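Local coordinates for protein adenosine deaminase (Burkholderia ambifaria, PDB 4GXW) that binds a zinc ion and probably acts as a metal-dependent hydrolase that deaminates adenine-type purines, at residues V74-V79 against T304-N309; V264-S269 against S311-L316; P156-E161 against W200-D205. All blocks are in the same frame, centred on the assembly; numbering follows the deposited sequence. Where two conformers were deposited one is given.

In the fold
All three contacts belong to the TIM-barrel domain of a zinc amidohydrolase, whose metal is bound by His35, His37, His216 and Asp301. Contact 1 and contact 2 are neighbours, with centres about 12 Å apart. They are joined by a probable hydrogen bond of 2.8 Å between His306 ND1 and Thr267 OG1. Both side chains lie close to that of the ligand Asp301, about 4 Å away for His306 and about 5 Å for Thr267. Contact 3, where strand 151-159 meets helix 200-208, sits apart, across the chain's centre from contact 2. Its centre is about 23 Å from that of contact 1 and about 27 Å from that of contact 2. Its Tyr203 side chain is about 12 Å from the zinc ion.

Contact 1 of 3, residues V74-V79 against T304-N309; sequences VGVLHV and TLHKVN
Leu305 packs against Val76 and Val79 where a short, weakly bonded helical turn that follows the zinc ligand Asp301 meets the start of helix 77-87 in this TIM-barrel amidohydrolase. Val76 is the N-cap residue of that helix, and its carbonyl O accepts a bond from Val79 N, so the two valines sit one turn apart and face the same leucine. Leu305 comes first along 304-309. Its CG lies beside the backbone N (chi1 -60°), and the extended branch places CD1 against both valines. CD1 is 3.8 Å from Val76 CB and equally 3.8 Å from Val79 CG1. The side chains of Val79 and Leu305 meet tip to tip, while that of Val76 slants across the leucine. Tyr67 and Phe66 of helix 62-67 border this apolar patch. His306 follows. Val76 CG1 stands at the edge of its ring, near the plane, 4.4 Å from His306 CD2. The ring has a polar partner on each nitrogen: ND1 is hydrogen-bonded to Thr267 OG1, and NE2 has a water in the ring plane. The two partners help set the rotation of the ring. The same water, 3.3 Å from His306 NE2, weakly accepts from Val76 N at 3.4 Å.

Contact 2 of 3, residues V264-S269 against S311-L316; sequences VVPTNS and SEAWEL
Leu316 has CG anti to its carbonyl carbon (chi1 -72°) and an extended second torsion, which carries CD1 out to Pro266 and Thr267. In Thr267, CG2 sits beside the backbone N, and OG1 takes the position between the backbone N and the carbonyl carbon (chi1 55°). The methyl therefore meets the leucine while the hydroxyl is left to bond His306. In this TIM-barrel fold the contact joins the type I beta turn Val265-Asn268, just after strand 261-264, to helix 310-319. The turn is closed by Asn268 N to Val265 O, 3.0 Å. Pro266 points toward the helix and rests against it with two ring carbons. Its CB is 4.0 Å from Leu316 CD1, and its CG is 3.8 Å from the backbone Ala313 O, with Ala313 CB a little farther off. The side chains of Thr267 and Leu316 cross at about a right angle. All four touching residues are buried. The packing is largely apolar, with no hydrogen bond between the two segments. Val308 also covers Thr267, and the preceding Val265 touches the zinc ligand Asp301. The turn therefore lies between helix 310-319 and the surroundings of Asp301. Thr267 CG2 lies 3.9 Å from Leu316 CD1.

Contact 3 of 3, residues P156-E161 against W200-D205; sequences PSIDRE and WKAYRD
Strand 151-159 runs past helix 200-208 with the backbones well separated, the nearest CA atoms being Ile158 and Ala202 at 8.7 Å. This is strand-to-helix packing in the TIM barrel, where the parallel strands form the inner wall and helices cover them outside. Of segment 156-161, Ile158 is the residue that reaches 200-205. Its CG1 is turned to the side of the backbone N (chi1 -64°), and the second torsion keeps the chain extended, so CD1 reaches the helix. That one methyl makes both side-chain contacts. It is 4.0 Å from Ala202 CB, which points toward the strand. It is also 3.6 Å from Tyr203 CE1, approaching the ring obliquely. The Tyr203 side chain slants past that of Ile158 and continues toward the sheet. There its hydroxyl bonds to Thr214 O of strand 212-217, and the side chain also touches Ile187. Ala167 of helix 164-176 packs on both Ile158 and Ala202, so the apolar patch lies between two outer helices and the strands. The strand then ends in an Asx turn, in which Asp159 OD1 accepts from Glu161 N at 3.2 Å, met from above the carboxylate plane. OD2 of the same aspartate forms a salt bridge with Arg81 and also accepts from Gln162. On the helix, Arg204 forms a side-on salt bridge with Asp205. Arg204 NE and NH2 each lie 2.9 Å from Asp205 OD1, close to the guanidinium plane, and NH2 meets the syn lone pair of that oxygen.

Contact 1 of 3, residues V74-V79 against T304-N309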
loop_
_atom_site.group_PDB
_atom_site.type_symbol
_atom_site.label_atom_id
_atom_site.label_comp_id
_atom_site.label_asym_id
_atom_site.label_seq_id
_atom_site.Cartn_x
_atom_site.Cartn_y
_atom_site.Cartn_z
ATOM N N VAL A 74 -7.934 -16.103 0.349
ATOM C CA VAL A 74 -8.004 -15.763 1.757
ATOM C C VAL A 74 -7.092 -14.574 2.030
ATOM O O VAL A 74 -6.131 -14.331 1.292
ATOM C CB VAL A 74 -7.580 -16.949 2.643
ATOM C CG1 VAL A 74 -8.558 -18.106 2.487
ATOM C CG2 VAL A 74 -6.164 -17.394 2.299
ATOM N N GLY A 75 -7.403 -13.822 3.079
ATOM C CA GLY A 75 -6.560 -12.715 3.479
ATOM C C GLY A 75 -5.222 -13.230 3.972
ATOM O O GLY A 75 -5.122 -14.360 4.452
ATOM N N VAL A 76 -4.197 -12.394 3.866
ATOM C CA VAL A 76 -2.832 -12.820 4.149
ATOM C C VAL A 76 -2.337 -12.342 5.514
ATOM O O VAL A 76 -1.141 -12.404 5.801
ATOM C CB VAL A 76 -1.868 -12.320 3.059
ATOM C CG1 VAL A 76 -2.344 -12.779 1.682
ATOM C CG2 VAL A 76 -1.764 -10.807 3.101
ATOM N N LEU A 77 -3.253 -11.879 6.358
ATOM C CA LEU A 77 -2.872 -11.363 7.670
ATOM C C LEU A 77 -2.135 -12.420 8.496
ATOM O O LEU A 77 -1.224 -12.095 9.262
ATOM C CB LEU A 77 -4.095 -10.819 8.415
ATOM C CG LEU A 77 -4.801 -9.662 7.699
ATOM C CD1 LEU A 77 -5.943 -9.116 8.541
ATOM C CD2 LEU A 77 -3.826 -8.549 7.352
ATOM N N HIS A 78 -2.503 -13.684 8.305
ATOM C CA HIS A 78 -1.859 -14.786 9.024
ATOM C C HIS A 78 -0.387 -14.958 8.649
ATOM O O HIS A 78 0.414 -15.421 9.463
ATOM C CB HIS A 78 -2.619 -16.098 8.825
ATOM C CG HIS A 78 -2.626 -16.587 7.412
ATOM N ND1 HIS A 78 -1.967 -17.732 7.017
ATOM C CD2 HIS A 78 -3.206 -16.083 6.298
ATOM C CE1 HIS A 78 -2.149 -17.915 5.721
ATOM N NE2 HIS A 78 -2.895 -16.926 5.260
ATOM N N VAL A 79 -0.024 -14.575 7.425
ATOM C CA VAL A 79 1.370 -14.657 7.010
ATOM C C VAL A 79 2.176 -13.585 7.737
ATOM O O VAL A 79 3.285 -13.853 8.211
ATOM C CB VAL A 79 1.531 -14.480 5.485
ATOM C CG1 VAL A 79 3.002 -14.575 5.088
ATOM C CG2 VAL A 79 0.700 -15.521 4.741
ATOM N N THR A 304 4.254 -9.257 -2.665
ATOM C CA THR A 304 4.743 -10.618 -2.880
ATOM C C THR A 304 3.701 -11.676 -2.532
ATOM O O THR A 304 3.746 -12.787 -3.059
ATOM C CB THR A 304 6.042 -10.897 -2.124
ATOM O OG1 THR A 304 5.819 -10.682 -0.727
ATOM C CG2 THR A 304 7.158 -9.996 -2.632
ATOM N N LEU A 305 2.765 -11.333 -1.653
ATOM C CA LEU A 305 1.713 -12.269 -1.257
ATOM C C LEU A 305 0.503 -12.198 -2.192
ATOM O O LEU A 305 -0.166 -13.204 -2.424
ATOM C CB LEU A 305 1.281 -12.010 0.185
ATOM C CG LEU A 305 2.393 -12.164 1.225
ATOM C CD1 LEU A 305 1.882 -11.873 2.623
ATOM C CD2 LEU A 305 3.012 -13.548 1.171
ATOM N N HIS A 306 0.234 -11.015 -2.732
ATOM C CA HIS A 306 -0.829 -10.829 -3.721
ATOM C C HIS A 306 -0.347 -11.157 -5.132
ATOM O O HIS A 306 -1.147 -11.186 -6.064
ATOM C CB HIS A 306 -1.333 -9.384 -3.720
ATOM C CG HIS A 306 -2.230 -9.043 -2.570
ATOM N ND1 HIS A 306 -3.051 -7.934 -2.587
ATOM C CD2 HIS A 306 -2.430 -9.644 -1.376
ATOM C CE1 HIS A 306 -3.719 -7.872 -1.448
ATOM N NE2 HIS A 306 -3.363 -8.897 -0.695
ATOM N N LYS A 307 0.955 -11.384 -5.285
ATOM C CA LYS A 307 1.563 -11.623 -6.597
ATOM C C LYS A 307 1.286 -10.473 -7.559
ATOM O O LYS A 307 0.870 -10.688 -8.705
ATOM C CB LYS A 307 1.080 -12.941 -7.212
ATOM C CG LYS A 307 1.386 -14.177 -6.377
ATOM C CD LYS A 307 0.850 -15.436 -7.059
ATOM C CE LYS A 307 1.071 -16.677 -6.207
ATOM N NZ LYS A 307 0.422 -17.894 -6.776
ATOM N N VAL A 308 1.522 -9.251 -7.098
ATOM C CA VAL A 308 1.333 -8.067 -7.924
ATOM C C VAL A 308 2.458 -7.063 -7.673
ATOM O O VAL A 308 2.722 -6.690 -6.532
ATOM C CB VAL A 308 -0.084 -7.444 -7.694
ATOM C CG1 VAL A 308 -0.274 -6.977 -6.242
ATOM C CG2 VAL A 308 -0.368 -6.314 -8.681
ATOM N N ASN A 309 3.144 -6.656 -8.735
ATOM C CA ASN A 309 4.173 -5.619 -8.618
ATOM C C ASN A 309 3.571 -4.252 -9.013
ATOM O O ASN A 309 2.433 -4.205 -9.506
ATOM C CB ASN A 309 5.432 -6.011 -9.414
ATOM C CG ASN A 309 5.203 -6.040 -10.910
ATOM O OD1 ASN A 309 4.620 -5.113 -11.477
ATOM N ND2 ASN A 309 5.676 -7.104 -11.568
HETATM O O HOH W 1 -4.938 -9.584 2.109
#

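Contact 2 of 3, residues V264-S269 against S311-L316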
loop_
_atom_site.group_PDB
_atom_site.type_symbol
_atom_site.label_atom_id
_atom_site.label_comp_id
_atom_site.label_asym_id
_atom_site.label_seq_id
_atom_site.Cartn_x
_atom_site.Cartn_y
_atom_site.Cartn_z
ATOM N N VAL A 264 -5.840 2.959 -3.123
ATOM C CA VAL A 264 -6.692 1.830 -3.508
ATOM C C VAL A 264 -5.843 0.663 -3.983
ATOM O O VAL A 264 -4.695 0.842 -4.417
ATOM C CB VAL A 264 -7.750 2.232 -4.575
ATOM C CG1 VAL A 264 -8.665 3.355 -4.045
ATOM C CG2 VAL A 264 -7.069 2.633 -5.887
ATOM N N VAL A 265 -6.412 -0.533 -3.885
ATOM C CA VAL A 265 -5.673 -1.760 -4.126
ATOM C C VAL A 265 -6.525 -2.652 -5.025
ATOM O O VAL A 265 -7.488 -3.271 -4.565
ATOM C CB VAL A 265 -5.367 -2.478 -2.785
ATOM C CG1 VAL A 265 -4.612 -3.776 -3.023
ATOM C CG2 VAL A 265 -4.593 -1.546 -1.840
ATOM N N PRO A 266 -6.199 -2.703 -6.327
ATOM C CA PRO A 266 -7.010 -3.532 -7.226
ATOM C C PRO A 266 -7.070 -4.994 -6.796
ATOM O O PRO A 266 -8.108 -5.640 -6.964
ATOM C CB PRO A 266 -6.342 -3.344 -8.601
ATOM C CG PRO A 266 -5.078 -2.565 -8.362
ATOM C CD PRO A 266 -5.228 -1.866 -7.048
ATOM N N THR A 267 -5.996 -5.507 -6.207
ATOM C CA THR A 267 -5.975 -6.891 -5.742
ATOM C C THR A 267 -6.551 -7.098 -4.335
ATOM O O THR A 267 -6.280 -8.133 -3.724
ATOM C CB THR A 267 -4.545 -7.456 -5.779
ATOM O OG1 THR A 267 -3.675 -6.607 -5.017
ATOM C CG2 THR A 267 -4.049 -7.519 -7.218
ATOM N N ASN A 268 -7.337 -6.147 -3.825
ATOM C CA ASN A 268 -7.939 -6.291 -2.499
ATOM C C ASN A 268 -8.578 -7.669 -2.317
ATOM O O ASN A 268 -9.432 -8.070 -3.106
ATOM C CB ASN A 268 -8.979 -5.199 -2.281
ATOM C CG ASN A 268 -9.669 -5.307 -0.931
ATOM O OD1 ASN A 268 -10.829 -5.713 -0.848
ATOM N ND2 ASN A 268 -8.955 -4.940 0.134
ATOM N N SER A 269 -8.146 -8.404 -1.293
ATOM C CA SER A 269 -8.573 -9.791 -1.139
ATOM C C SER A 269 -10.063 -9.918 -0.861
ATOM O O SER A 269 -10.710 -10.848 -1.355
ATOM C CB SER A 269 -7.792 -10.488 -0.025
ATOM O OG SER A 269 -6.402 -10.491 -0.287
ATOM N N SER A 311 4.059 -2.161 -11.494
ATOM C CA SER A 311 3.670 -2.073 -12.905
ATOM C C SER A 311 2.361 -2.808 -13.188
ATOM O O SER A 311 1.544 -2.354 -13.999
ATOM C CB SER A 311 4.789 -2.597 -13.813
ATOM O OG SER A 311 5.969 -1.833 -13.640
ATOM N N GLU A 312 2.165 -3.938 -12.514
ATOM C CA GLU A 312 0.956 -4.735 -12.666
ATOM C C GLU A 312 -0.263 -4.086 -12.009
ATOM O O GLU A 312 -1.380 -4.193 -12.523
ATOM C CB GLU A 312 1.182 -6.139 -12.098
ATOM C CG GLU A 312 2.097 -7.020 -12.944
ATOM C CD GLU A 312 2.447 -8.331 -12.266
ATOM O OE1 GLU A 312 2.658 -8.327 -11.032
ATOM O OE2 GLU A 312 2.498 -9.375 -12.960
ATOM N N ALA A 313 -0.057 -3.429 -10.869
ATOM C CA ALA A 313 -1.163 -2.740 -10.222
ATOM C C ALA A 313 -1.720 -1.632 -11.112
ATOM O O ALA A 313 -2.934 -1.493 -11.258
ATOM C CB ALA A 313 -0.739 -2.201 -8.853
ATOM N N TRP A 314 -0.822 -0.874 -11.733
ATOM C CA TRP A 314 -1.209 0.144 -12.697
ATOM C C TRP A 314 -1.894 -0.471 -13.932
ATOM O O TRP A 314 -2.927 0.021 -14.393
ATOM C CB TRP A 314 0.012 1.019 -13.058
ATOM C CG TRP A 314 0.294 1.971 -11.952
ATOM C CD1 TRP A 314 0.971 1.711 -10.798
ATOM C CD2 TRP A 314 -0.176 3.324 -11.848
ATOM N NE1 TRP A 314 0.976 2.828 -9.990
ATOM C CE2 TRP A 314 0.275 3.826 -10.610
ATOM C CE3 TRP A 314 -0.921 4.159 -12.685
ATOM C CZ2 TRP A 314 -0.001 5.131 -10.190
ATOM C CZ3 TRP A 314 -1.193 5.448 -12.268
ATOM C CH2 TRP A 314 -0.735 5.921 -11.032
ATOM N N GLU A 315 -1.336 -1.568 -14.438
ATOM C CA GLU A 315 -1.929 -2.280 -15.570
ATOM C C GLU A 315 -3.395 -2.658 -15.306
ATOM O O GLU A 315 -4.258 -2.437 -16.158
ATOM C CB GLU A 315 -1.117 -3.536 -15.885
ATOM C CG GLU A 315 -1.773 -4.438 -16.921
ATOM C CD GLU A 315 -0.972 -5.692 -17.206
ATOM O OE1 GLU A 315 0.269 -5.655 -17.050
ATOM O OE2 GLU A 315 -1.580 -6.725 -17.585
ATOM N N LEU A 316 -3.675 -3.202 -14.119
ATOM C CA LEU A 316 -5.032 -3.635 -13.786
ATOM C C LEU A 316 -6.061 -2.510 -13.867
ATOM O O LEU A 316 -7.204 -2.735 -14.266
ATOM C CB LEU A 316 -5.074 -4.276 -12.395
ATOM C CG LEU A 316 -4.425 -5.654 -12.269
ATOM C CD1 LEU A 316 -4.444 -6.118 -10.817
ATOM C CD2 LEU A 316 -5.113 -6.671 -13.174
#

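Contact 3 of 3, residues P156-E161 against W200-D205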
loop_
_atom_site.group_PDB
_atom_site.type_symbol
_atom_site.label_atom_id
_atom_site.label_comp_id
_atom_site.label_asym_id
_atom_site.label_seq_id
_atom_site.Cartn_x
_atom_site.Cartn_y
_atom_site.Cartn_z
ATOM N N PRO A 156 4.924 3.736 10.877
ATOM C CA PRO A 156 4.561 2.792 11.937
ATOM C C PRO A 156 3.042 2.752 12.044
ATOM O O PRO A 156 2.389 3.805 12.040
ATOM C CB PRO A 156 5.218 3.396 13.181
ATOM C CG PRO A 156 6.376 4.196 12.629
ATOM C CD PRO A 156 5.851 4.782 11.344
ATOM N N SER A 157 2.481 1.552 12.138
ATOM C CA SER A 157 1.041 1.394 12.018
ATOM C C SER A 157 0.445 0.633 13.184
ATOM O O SER A 157 0.979 -0.389 13.631
ATOM C CB SER A 157 0.690 0.703 10.702
ATOM O OG SER A 157 1.083 1.514 9.604
ATOM N N ILE A 158 -0.679 1.148 13.661
ATOM C CA ILE A 158 -1.405 0.542 14.759
ATOM C C ILE A 158 -1.975 -0.811 14.351
ATOM O O ILE A 158 -2.520 -0.951 13.250
ATOM C CB ILE A 158 -2.562 1.469 15.182
ATOM C CG1 ILE A 158 -2.003 2.796 15.716
ATOM C CG2 ILE A 158 -3.490 0.774 16.170
ATOM C CD1 ILE A 158 -3.023 3.917 15.711
ATOM N N ASP A 159 -1.790 -1.819 15.202
ATOM C CA ASP A 159 -2.421 -3.124 15.048
ATOM C C ASP A 159 -3.774 -2.999 15.743
ATOM O O ASP A 159 -3.859 -3.058 16.971
ATOM C CB ASP A 159 -1.532 -4.180 15.722
ATOM C CG ASP A 159 -2.108 -5.574 15.677
ATOM O OD1 ASP A 159 -3.290 -5.755 15.312
ATOM O OD2 ASP A 159 -1.345 -6.501 16.037
ATOM N N ARG A 160 -4.834 -2.803 14.970
ATOM C CA ARG A 160 -6.126 -2.481 15.572
ATOM C C ARG A 160 -6.769 -3.649 16.315
ATOM O O ARG A 160 -7.781 -3.471 16.992
ATOM C CB ARG A 160 -7.089 -1.902 14.531
ATOM C CG ARG A 160 -7.701 -2.940 13.595
ATOM C CD ARG A 160 -8.244 -2.287 12.316
ATOM N NE ARG A 160 -9.225 -1.242 12.614
ATOM C CZ ARG A 160 -9.471 -0.177 11.850
ATOM N NH1 ARG A 160 -8.835 -0.007 10.694
ATOM N NH2 ARG A 160 -10.369 0.724 12.254
ATOM N N GLU A 161 -6.190 -4.841 16.198
ATOM C CA GLU A 161 -6.693 -5.993 16.940
ATOM C C GLU A 161 -6.216 -6.000 18.385
ATOM O O GLU A 161 -6.724 -6.767 19.202
ATOM C CB GLU A 161 -6.319 -7.295 16.229
ATOM C CG GLU A 161 -6.953 -7.404 14.842
ATOM C CD GLU A 161 -6.551 -8.655 14.098
ATOM O OE1 GLU A 161 -6.243 -9.676 14.756
ATOM O OE2 GLU A 161 -6.526 -8.621 12.850
ATOM N N TRP A 200 -8.771 6.967 19.137
ATOM C CA TRP A 200 -8.725 8.426 19.124
ATOM C C TRP A 200 -7.476 8.969 19.819
ATOM O O TRP A 200 -6.895 9.960 19.373
ATOM C CB TRP A 200 -9.990 9.028 19.765
ATOM C CG TRP A 200 -10.111 8.790 21.237
ATOM C CD1 TRP A 200 -10.770 7.763 21.852
ATOM C CD2 TRP A 200 -9.571 9.601 22.291
ATOM N NE1 TRP A 200 -10.660 7.879 23.215
ATOM C CE2 TRP A 200 -9.929 8.999 23.511
ATOM C CE3 TRP A 200 -8.813 10.781 22.316
ATOM C CZ2 TRP A 200 -9.553 9.534 24.752
ATOM C CZ3 TRP A 200 -8.446 11.306 23.534
ATOM C CH2 TRP A 200 -8.811 10.685 24.741
ATOM N N LYS A 201 -7.059 8.339 20.911
ATOM C CA LYS A 201 -5.952 8.886 21.690
ATOM C C LYS A 201 -4.626 8.875 20.931
ATOM O O LYS A 201 -3.877 9.862 20.945
ATOM C CB LYS A 201 -5.830 8.149 23.022
ATOM C CG LYS A 201 -4.946 8.838 24.035
ATOM C CD LYS A 201 -5.047 8.153 25.392
ATOM C CE LYS A 201 -4.040 8.709 26.357
ATOM N NZ LYS A 201 -4.122 7.933 27.611
ATOM N N ALA A 202 -4.346 7.768 20.253
ATOM C CA ALA A 202 -3.108 7.655 19.505
ATOM C C ALA A 202 -3.060 8.667 18.372
ATOM O O ALA A 202 -2.007 9.248 18.096
ATOM C CB ALA A 202 -2.946 6.244 18.967
ATOM N N TYR A 203 -4.199 8.881 17.715
ATOM C CA TYR A 203 -4.261 9.864 16.630
ATOM C C TYR A 203 -4.071 11.284 17.150
ATOM O O TYR A 203 -3.314 12.062 16.559
ATOM C CB TYR A 203 -5.540 9.697 15.779
ATOM C CG TYR A 203 -5.367 8.586 14.763
ATOM C CD1 TYR A 203 -5.495 7.250 15.131
ATOM C CD2 TYR A 203 -5.025 8.871 13.454
ATOM C CE1 TYR A 203 -5.290 6.232 14.206
ATOM C CE2 TYR A 203 -4.817 7.862 12.531
ATOM C CZ TYR A 203 -4.949 6.552 12.916
ATOM O OH TYR A 203 -4.728 5.557 11.987
ATOM N N ARG A 204 -4.721 11.610 18.268
ATOM C CA ARG A 204 -4.506 12.903 18.915
ATOM C C ARG A 204 -3.031 13.110 19.235
ATOM O O ARG A 204 -2.452 14.162 18.940
ATOM C CB ARG A 204 -5.298 12.997 20.221
ATOM C CG ARG A 204 -5.021 14.275 21.018
ATOM C CD ARG A 204 -5.420 14.114 22.470
ATOM N NE ARG A 204 -4.522 13.202 23.177
ATOM C CZ ARG A 204 -4.630 12.898 24.466
ATOM N NH1 ARG A 204 -5.609 13.423 25.196
ATOM N NH2 ARG A 204 -3.763 12.064 25.024
ATOM N N ASP A 205 -2.416 12.097 19.829
ATOM C CA ASP A 205 -1.020 12.202 20.228
ATOM C C ASP A 205 -0.105 12.337 19.011
ATOM O O ASP A 205 0.851 13.112 19.048
ATOM C CB ASP A 205 -0.595 10.982 21.057
ATOM C CG ASP A 205 -1.191 10.968 22.449
ATOM O OD1 ASP A 205 -1.896 11.919 22.842
ATOM O OD2 ASP A 205 -0.919 9.986 23.170
#